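Local atomic coordinates of alanine racemase (Acinetobacter baumannii, PDB entry 4QHR), a protein that belongs to the alanine racemase family and joins an N-terminal TIM-type barrel to a C-terminal domain rich in beta strands. Residues Q14-R19 / K231-F236; L120-K125 / K145-E150; Q175-I180 / I187-C192. All coordinates share one frame; numbering follows the deposited sequence.

Interaction 1: residues Q14-R19 / K231-F236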
# COMPACT_ATOMS: atom_id res chain seq x y z
N GLN A 14 24.69 1.15 0.84
CA GLN A 14 26.05 1.28 0.29
C GLN A 14 26.67 -0.08 0.12
O GLN A 14 27.36 -0.36 -0.83
CB GLN A 14 26.99 2.10 1.19
CG GLN A 14 26.54 3.52 1.35
CD GLN A 14 27.41 4.33 2.30
OE1 GLN A 14 27.77 3.89 3.39
NE2 GLN A 14 27.74 5.53 1.88
N TYR A 15 26.43 -0.93 1.08
CA TYR A 15 27.00 -2.28 1.03
C TYR A 15 26.49 -3.10 -0.18
O TYR A 15 27.24 -3.81 -0.84
CB TYR A 15 26.66 -2.99 2.35
CG TYR A 15 27.24 -4.34 2.48
CD1 TYR A 15 26.57 -5.46 1.97
CD2 TYR A 15 28.46 -4.53 3.12
CE1 TYR A 15 27.13 -6.73 2.10
CE2 TYR A 15 28.99 -5.78 3.26
CZ TYR A 15 28.33 -6.87 2.75
OH TYR A 15 28.87 -8.12 2.90
N ASN A 16 25.19 -3.02 -0.41
CA ASN A 16 24.57 -3.79 -1.49
C ASN A 16 24.98 -3.23 -2.83
O ASN A 16 25.16 -3.97 -3.78
CB ASN A 16 23.05 -3.71 -1.31
CG ASN A 16 22.58 -4.33 -0.02
OD1 ASN A 16 23.24 -5.23 0.53
ND2 ASN A 16 21.43 -3.89 0.45
N LEU A 17 25.13 -1.91 -2.91
CA LEU A 17 25.64 -1.30 -4.15
C LEU A 17 27.07 -1.82 -4.42
O LEU A 17 27.43 -2.13 -5.58
CB LEU A 17 25.62 0.21 -4.08
CG LEU A 17 26.15 0.95 -5.31
CD1 LEU A 17 25.52 0.51 -6.61
CD2 LEU A 17 26.00 2.44 -5.15
N ASN A 18 27.85 -1.96 -3.35
CA ASN A 18 29.18 -2.47 -3.45
C ASN A 18 29.17 -3.93 -3.86
O ASN A 18 30.10 -4.35 -4.57
CB ASN A 18 29.98 -2.26 -2.16
CG ASN A 18 31.45 -2.61 -2.35
OD1 ASN A 18 32.15 -1.93 -3.11
ND2 ASN A 18 31.89 -3.67 -1.75
N ARG A 19 28.16 -4.69 -3.45
CA ARG A 19 27.99 -6.03 -3.95
C ARG A 19 27.82 -6.07 -5.47
O ARG A 19 28.41 -6.92 -6.16
CB ARG A 19 26.85 -6.77 -3.26
CG ARG A 19 27.07 -7.03 -1.76
CD ARG A 19 27.98 -8.24 -1.48
NE ARG A 19 27.32 -9.45 -1.98
CZ ARG A 19 27.77 -10.26 -2.94
NH1 ARG A 19 28.97 -10.06 -3.54
NH2 ARG A 19 27.05 -11.33 -3.28
N LYS A 231 22.36 -6.97 2.58
CA LYS A 231 21.88 -6.45 3.85
C LYS A 231 20.50 -5.79 3.73
O LYS A 231 20.36 -4.79 3.02
CB LYS A 231 22.88 -5.43 4.36
CG LYS A 231 24.11 -6.14 4.89
CD LYS A 231 25.13 -5.19 5.41
CE LYS A 231 26.32 -6.05 5.83
NZ LYS A 231 27.25 -5.06 6.39
N PRO A 232 19.48 -6.33 4.44
CA PRO A 232 18.16 -5.66 4.40
C PRO A 232 18.29 -4.18 4.72
O PRO A 232 18.94 -3.80 5.72
CB PRO A 232 17.36 -6.41 5.48
CG PRO A 232 17.96 -7.77 5.51
CD PRO A 232 19.43 -7.59 5.19
N VAL A 233 17.65 -3.34 3.92
CA VAL A 233 17.74 -1.91 4.12
C VAL A 233 16.58 -1.41 5.02
O VAL A 233 16.77 -0.56 5.92
CB VAL A 233 17.75 -1.22 2.76
CG1 VAL A 233 17.59 0.31 2.90
CG2 VAL A 233 19.00 -1.56 1.98
N MET A 234 15.37 -1.89 4.76
CA MET A 234 14.20 -1.45 5.47
C MET A 234 13.88 -2.33 6.68
O MET A 234 13.78 -3.56 6.54
CB MET A 234 12.95 -1.46 4.56
CG MET A 234 11.71 -0.91 5.22
SD MET A 234 10.14 -0.96 4.33
CE MET A 234 10.53 -0.08 2.81
N THR A 235 13.68 -1.68 7.83
CA THR A 235 12.99 -2.31 8.96
C THR A 235 11.64 -1.63 9.19
O THR A 235 11.55 -0.37 9.32
CB THR A 235 13.85 -2.25 10.22
OG1 THR A 235 15.13 -2.79 9.89
CG2 THR A 235 13.24 -3.14 11.30
N PHE A 236 10.58 -2.43 9.28
CA PHE A 236 9.21 -1.91 9.44
C PHE A 236 8.79 -2.36 10.85
O PHE A 236 8.70 -3.56 11.13
CB PHE A 236 8.33 -2.51 8.33
CG PHE A 236 6.89 -2.02 8.27
CD1 PHE A 236 6.47 -0.76 8.75
CD2 PHE A 236 5.95 -2.81 7.66
CE1 PHE A 236 5.13 -0.37 8.64
CE2 PHE A 236 4.62 -2.44 7.55
CZ PHE A 236 4.21 -1.23 8.05
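Lys231 meets Tyr15 and Asn16 of helix 10-23 with its backbone and its side chain, a case of one residue using peptide and alkyl chain on neighbouring partners. Lys231 N gives a nearly straight 2.8 Å hydrogen bond to Asn16 OD1, in the carbonyl plane and on a lone pair. Asn16 ND2 returns a 2.9 Å bond to Lys231 O, so the two ends of one amide clasp one residue. Followed outward, Lys231 CB lies 3.9 Å from Asn16 OD1, and Lys231 CG comes 3.9 Å from Tyr15 CD1. The extended chain then runs across the ring: Lys231 CD is 3.7 Å from Tyr15 CG, and Lys231 CE sits over the middle of the face, 3.6 Å from the Tyr15 centroid in a CH-pi contact. Lys231 NZ is 3.9 Å from the Tyr15 centroid, 26° off the normal, a cation-pi contact. With CG anti to the backbone N (chi1 -177°), the Tyr15 ring extends toward Lys231, and its OH is hydrogen-bonded to Asp229 OD1. Asn16 ND2 has a second acceptor in Leu214 O. The contact ties helix 10-23 to the lead-in of strand 234-246, where Val233 bonds through its backbone to Asp9 and Tyr215.

Interaction 2: residues L120-K125 / K145-E150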
# COMPACT_ATOMS: atom_id res chain seq x y z
N LEU A 120 23.56 12.97 -24.84
CA LEU A 120 22.66 11.95 -24.25
C LEU A 120 22.60 10.77 -25.17
O LEU A 120 22.37 10.93 -26.39
CB LEU A 120 21.24 12.51 -24.05
CG LEU A 120 21.17 13.70 -23.09
CD1 LEU A 120 19.77 14.35 -23.19
CD2 LEU A 120 21.47 13.29 -21.66
N LYS A 121 22.77 9.58 -24.60
CA LYS A 121 22.58 8.36 -25.34
C LYS A 121 21.12 8.05 -25.42
O LYS A 121 20.31 8.56 -24.63
CB LYS A 121 23.32 7.16 -24.73
CG LYS A 121 24.81 7.42 -24.44
CD LYS A 121 25.53 6.28 -23.72
CE LYS A 121 25.00 5.96 -22.36
NZ LYS A 121 25.26 7.01 -21.31
N VAL A 122 20.77 7.21 -26.38
CA VAL A 122 19.40 6.73 -26.50
C VAL A 122 19.46 5.24 -26.22
O VAL A 122 20.33 4.52 -26.77
CB VAL A 122 18.77 7.07 -27.85
CG1 VAL A 122 19.66 6.69 -28.98
CG2 VAL A 122 17.41 6.40 -28.02
N TRP A 123 18.58 4.79 -25.34
CA TRP A 123 18.49 3.38 -24.97
C TRP A 123 17.40 2.72 -25.83
O TRP A 123 16.26 3.13 -25.78
CB TRP A 123 18.24 3.22 -23.46
CG TRP A 123 19.33 3.75 -22.61
CD1 TRP A 123 19.78 5.05 -22.57
CD2 TRP A 123 20.07 3.05 -21.61
NE1 TRP A 123 20.79 5.17 -21.65
CE2 TRP A 123 20.98 3.96 -21.04
CE3 TRP A 123 20.06 1.72 -21.16
CZ2 TRP A 123 21.88 3.60 -20.04
CZ3 TRP A 123 20.93 1.34 -20.19
CH2 TRP A 123 21.83 2.27 -19.61
N VAL A 124 17.78 1.76 -26.65
CA VAL A 124 16.84 1.17 -27.62
C VAL A 124 16.44 -0.18 -27.08
O VAL A 124 17.27 -1.10 -26.99
CB VAL A 124 17.45 1.07 -29.03
CG1 VAL A 124 16.42 0.52 -29.99
CG2 VAL A 124 17.96 2.43 -29.50
N LYS A 125 15.17 -0.31 -26.74
CA LYS A 125 14.64 -1.46 -26.01
C LYS A 125 14.18 -2.55 -26.99
O LYS A 125 13.42 -2.30 -27.88
CB LYS A 125 13.48 -0.99 -25.11
CG LYS A 125 12.63 -2.04 -24.34
CD LYS A 125 13.41 -2.92 -23.38
CE LYS A 125 12.54 -3.46 -22.20
NZ LYS A 125 11.77 -4.67 -22.57
N LYS A 145 20.27 1.23 -36.76
CA LYS A 145 20.98 1.73 -37.93
C LYS A 145 20.64 3.16 -38.22
O LYS A 145 21.54 3.96 -38.43
CB LYS A 145 20.80 0.82 -39.14
CG LYS A 145 21.55 -0.48 -38.89
CD LYS A 145 21.76 -1.36 -40.11
CE LYS A 145 22.53 -2.61 -39.65
NZ LYS A 145 23.06 -3.34 -40.83
N THR A 146 19.35 3.52 -38.17
CA THR A 146 18.94 4.87 -38.44
C THR A 146 19.42 5.87 -37.39
O THR A 146 19.89 6.96 -37.73
CB THR A 146 17.41 4.92 -38.62
OG1 THR A 146 17.05 4.02 -39.66
CG2 THR A 146 16.97 6.28 -39.04
N LEU A 147 19.33 5.49 -36.13
CA LEU A 147 19.77 6.38 -35.07
C LEU A 147 21.26 6.65 -35.17
O LEU A 147 21.72 7.81 -35.02
CB LEU A 147 19.44 5.78 -33.69
CG LEU A 147 17.95 5.76 -33.37
CD1 LEU A 147 17.66 4.87 -32.16
CD2 LEU A 147 17.45 7.16 -33.14
N LYS A 148 22.02 5.58 -35.38
CA LYS A 148 23.48 5.76 -35.58
C LYS A 148 23.79 6.73 -36.73
O LYS A 148 24.61 7.64 -36.59
CB LYS A 148 24.16 4.43 -35.88
CG LYS A 148 24.31 3.52 -34.71
CD LYS A 148 25.17 2.35 -35.16
CE LYS A 148 25.55 1.43 -34.04
NZ LYS A 148 26.56 0.45 -34.51
N SER A 149 23.13 6.53 -37.86
CA SER A 149 23.37 7.37 -39.02
C SER A 149 22.91 8.79 -38.77
O SER A 149 23.50 9.69 -39.31
CB SER A 149 22.76 6.76 -40.30
OG SER A 149 21.37 6.94 -40.30
N GLU A 150 21.90 8.98 -37.93
CA GLU A 150 21.48 10.33 -37.50
C GLU A 150 22.38 11.00 -36.47
O GLU A 150 22.13 12.13 -36.14
CB GLU A 150 20.03 10.28 -36.95
CG GLU A 150 18.97 9.98 -38.00
CD GLU A 150 18.78 11.12 -38.99
OE1 GLU A 150 19.15 12.28 -38.67
OE2 GLU A 150 18.30 10.85 -40.10
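In the beta-alpha-beta unit made of strand 122-125, helix 139-149 and strand 154-157, Leu147 is the helix residue that meets Val122 and Val124 of the first strand. One methyl does the touching: Leu147 CD1 approaches Val124 CG2 tip to tip at 3.6 Å and lies 4.2 Å from Val122 CG1, whose side chain it crosses at a slant. Leu147 holds CG anti to its carbonyl carbon (chi1 -70°), and CD1 then extends toward the strand. Val122 turns CG1 into the cramped site between its backbone N and carbonyl carbon (chi1 49°), with this methyl directed at the helix. As in a TIM-type barrel, outward-facing strand side chains, here Val122 and Val124, pack against a helix residue, here Leu147, whereas Trp123, between the two valines, points away from the helix and bonds through NE1 to Glu96. The same layer takes in Phe105 and Leu108 of helix 102-110, which also touch Leu147, together with Ile99 of the neighbouring strand 95-99. One residue before Leu147, Thr146 O accepts from two donors that arrive from the same face of its carbonyl plane, Glu150 N at 2.9 Å and the hydroxyl Ser149 OG at 3.0 Å. Glu150 OE1 in turn forms a salt bridge with Lys112.

Interaction 3: residues Q175-I180 / I187-C192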
# COMPACT_ATOMS: atom_id res chain seq x y z
N GLN A 175 19.99 -15.47 -26.55
CA GLN A 175 20.37 -15.65 -27.97
C GLN A 175 19.81 -14.54 -28.86
O GLN A 175 20.50 -14.04 -29.77
CB GLN A 175 19.97 -17.06 -28.48
CG GLN A 175 21.03 -18.17 -28.42
CD GLN A 175 21.92 -18.18 -27.18
OE1 GLN A 175 23.15 -18.18 -27.28
NE2 GLN A 175 21.32 -18.21 -26.00
N GLN A 176 18.57 -14.13 -28.61
CA GLN A 176 18.02 -12.99 -29.34
C GLN A 176 18.88 -11.71 -29.09
O GLN A 176 19.28 -11.00 -30.03
CB GLN A 176 16.56 -12.81 -28.95
CG GLN A 176 15.84 -11.71 -29.68
CD GLN A 176 14.41 -12.08 -30.02
OE1 GLN A 176 13.92 -13.13 -29.62
NE2 GLN A 176 13.73 -11.20 -30.76
N PHE A 177 19.21 -11.46 -27.83
CA PHE A 177 20.03 -10.32 -27.46
C PHE A 177 21.45 -10.36 -28.09
O PHE A 177 21.92 -9.33 -28.59
CB PHE A 177 20.18 -10.24 -25.94
CG PHE A 177 20.83 -8.97 -25.48
CD1 PHE A 177 20.11 -7.80 -25.47
CD2 PHE A 177 22.16 -8.94 -25.09
CE1 PHE A 177 20.69 -6.63 -25.06
CE2 PHE A 177 22.76 -7.76 -24.68
CZ PHE A 177 22.03 -6.61 -24.67
N LEU A 178 22.11 -11.52 -28.06
CA LEU A 178 23.47 -11.66 -28.66
C LEU A 178 23.43 -11.51 -30.19
O LEU A 178 24.33 -10.92 -30.77
CB LEU A 178 24.13 -12.98 -28.28
CG LEU A 178 24.40 -13.24 -26.80
CD1 LEU A 178 24.99 -14.63 -26.54
CD2 LEU A 178 25.32 -12.16 -26.26
N HIS A 179 22.38 -12.02 -30.81
CA HIS A 179 22.19 -11.86 -32.27
C HIS A 179 22.09 -10.39 -32.61
O HIS A 179 22.71 -9.93 -33.57
CB HIS A 179 20.94 -12.64 -32.79
CG HIS A 179 20.45 -12.18 -34.13
ND1 HIS A 179 21.22 -12.26 -35.27
CD2 HIS A 179 19.27 -11.64 -34.51
CE1 HIS A 179 20.54 -11.78 -36.30
NE2 HIS A 179 19.35 -11.39 -35.86
N ILE A 180 21.34 -9.64 -31.82
CA ILE A 180 21.15 -8.25 -32.15
C ILE A 180 22.42 -7.49 -31.85
O ILE A 180 22.81 -6.65 -32.63
CB ILE A 180 19.92 -7.64 -31.45
CG1 ILE A 180 18.63 -8.36 -31.89
CG2 ILE A 180 19.81 -6.17 -31.82
CD1 ILE A 180 18.22 -8.12 -33.33
N ILE A 187 28.34 -1.47 -30.42
CA ILE A 187 27.27 -0.82 -29.67
C ILE A 187 27.38 -1.14 -28.17
O ILE A 187 27.80 -2.23 -27.79
CB ILE A 187 25.88 -1.18 -30.27
CG1 ILE A 187 24.75 -0.28 -29.74
CG2 ILE A 187 25.51 -2.66 -30.11
CD1 ILE A 187 23.40 -0.61 -30.35
N LEU A 188 27.00 -0.16 -27.35
CA LEU A 188 26.89 -0.40 -25.95
C LEU A 188 25.69 -1.30 -25.71
O LEU A 188 24.72 -1.33 -26.51
CB LEU A 188 26.70 0.92 -25.19
CG LEU A 188 27.84 1.91 -25.34
CD1 LEU A 188 27.36 3.31 -24.97
CD2 LEU A 188 29.08 1.50 -24.58
N ALA A 189 25.73 -2.01 -24.59
CA ALA A 189 24.66 -2.91 -24.25
C ALA A 189 24.41 -3.03 -22.73
O ALA A 189 25.31 -2.85 -21.93
CB ALA A 189 24.93 -4.27 -24.81
N SER A 190 23.17 -3.39 -22.41
CA SER A 190 22.69 -3.49 -21.03
C SER A 190 21.53 -4.48 -20.97
O SER A 190 20.46 -4.30 -21.63
CB SER A 190 22.16 -2.15 -20.55
OG SER A 190 21.76 -2.19 -19.15
N CYS A 191 21.69 -5.51 -20.13
CA CYS A 191 20.56 -6.40 -19.91
C CYS A 191 20.38 -7.03 -18.52
O CYS A 191 19.37 -7.66 -18.30
CB CYS A 191 20.55 -7.48 -20.95
SG CYS A 191 21.90 -8.64 -20.72
N CYS A 192 21.32 -6.87 -17.61
CA CYS A 192 21.21 -7.51 -16.30
C CYS A 192 20.43 -6.72 -15.25
O CYS A 192 20.82 -5.60 -14.84
CB CYS A 192 22.59 -7.85 -15.73
SG CYS A 192 23.56 -8.95 -16.81
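Ser190, whose backbone N lies at the edge of the Phe177 ring, turns its own side chain away from the helix, and its OG is gripped by two groups beyond the contact, Tyr207 O and Arg209 NH1. On the side facing the helix, Ala189 and Cys191 present CB atoms to Phe177. Phe177 reaches them from helix 168-184 with CG anti to the backbone N (chi1 -171°), bringing the ring's CZ end up to the strand. The leading atom, Phe177 CZ, comes 3.7 Å from Ala189 CB, which approaches the edge near the ring plane. Ser190 N is likewise near that plane, 4.1 Å from Phe177 CZ. Cys191 takes one face instead. Cys191 CB stands 4.2 Å from the centroid of the Phe177 ring, 15° off the normal, in a CH-pi contact displaced toward the rim. The thiol also lies over this face, Cys191 SG being 4.5 Å from the Phe177 centroid, with chi1 of 71° holding the sulfur between the backbone N and the carbonyl carbon. Leu156 and Met158 also touch Phe177, so the buried ring is lodged among residues of two neighbouring barrel strands and the loop after one of them. No hydrogen bond joins residues 175-180 to 187-192; dispersion, the CH-pi contact and the sulfur-aromatic contact hold the pair, and its fit should therefore depend mainly on shape.

How the interactions relate
Interactions 2 and 3 belong to consecutive beta-alpha-beta units of the barrel, share strand 154-157 between those units, and have centres about 14 Å apart. They come in series along the chain and touch directly, Lys121 CD lying 3.7 Å from Leu188 CD1 and Trp123 CZ3 equally far from Ser190 CB. Interaction 1 encloses both in sequence, since its segments 14-19 and 231-236 fall on either side of them. Its centre is about 35 Å from that of interaction 2 and 29 Å from that of interaction 3, without contact. The first thus joins a barrel-side helix to the lead-in to strand 234-246 of the mixed sheet, whereas the other two fasten helices around the parallel sheet.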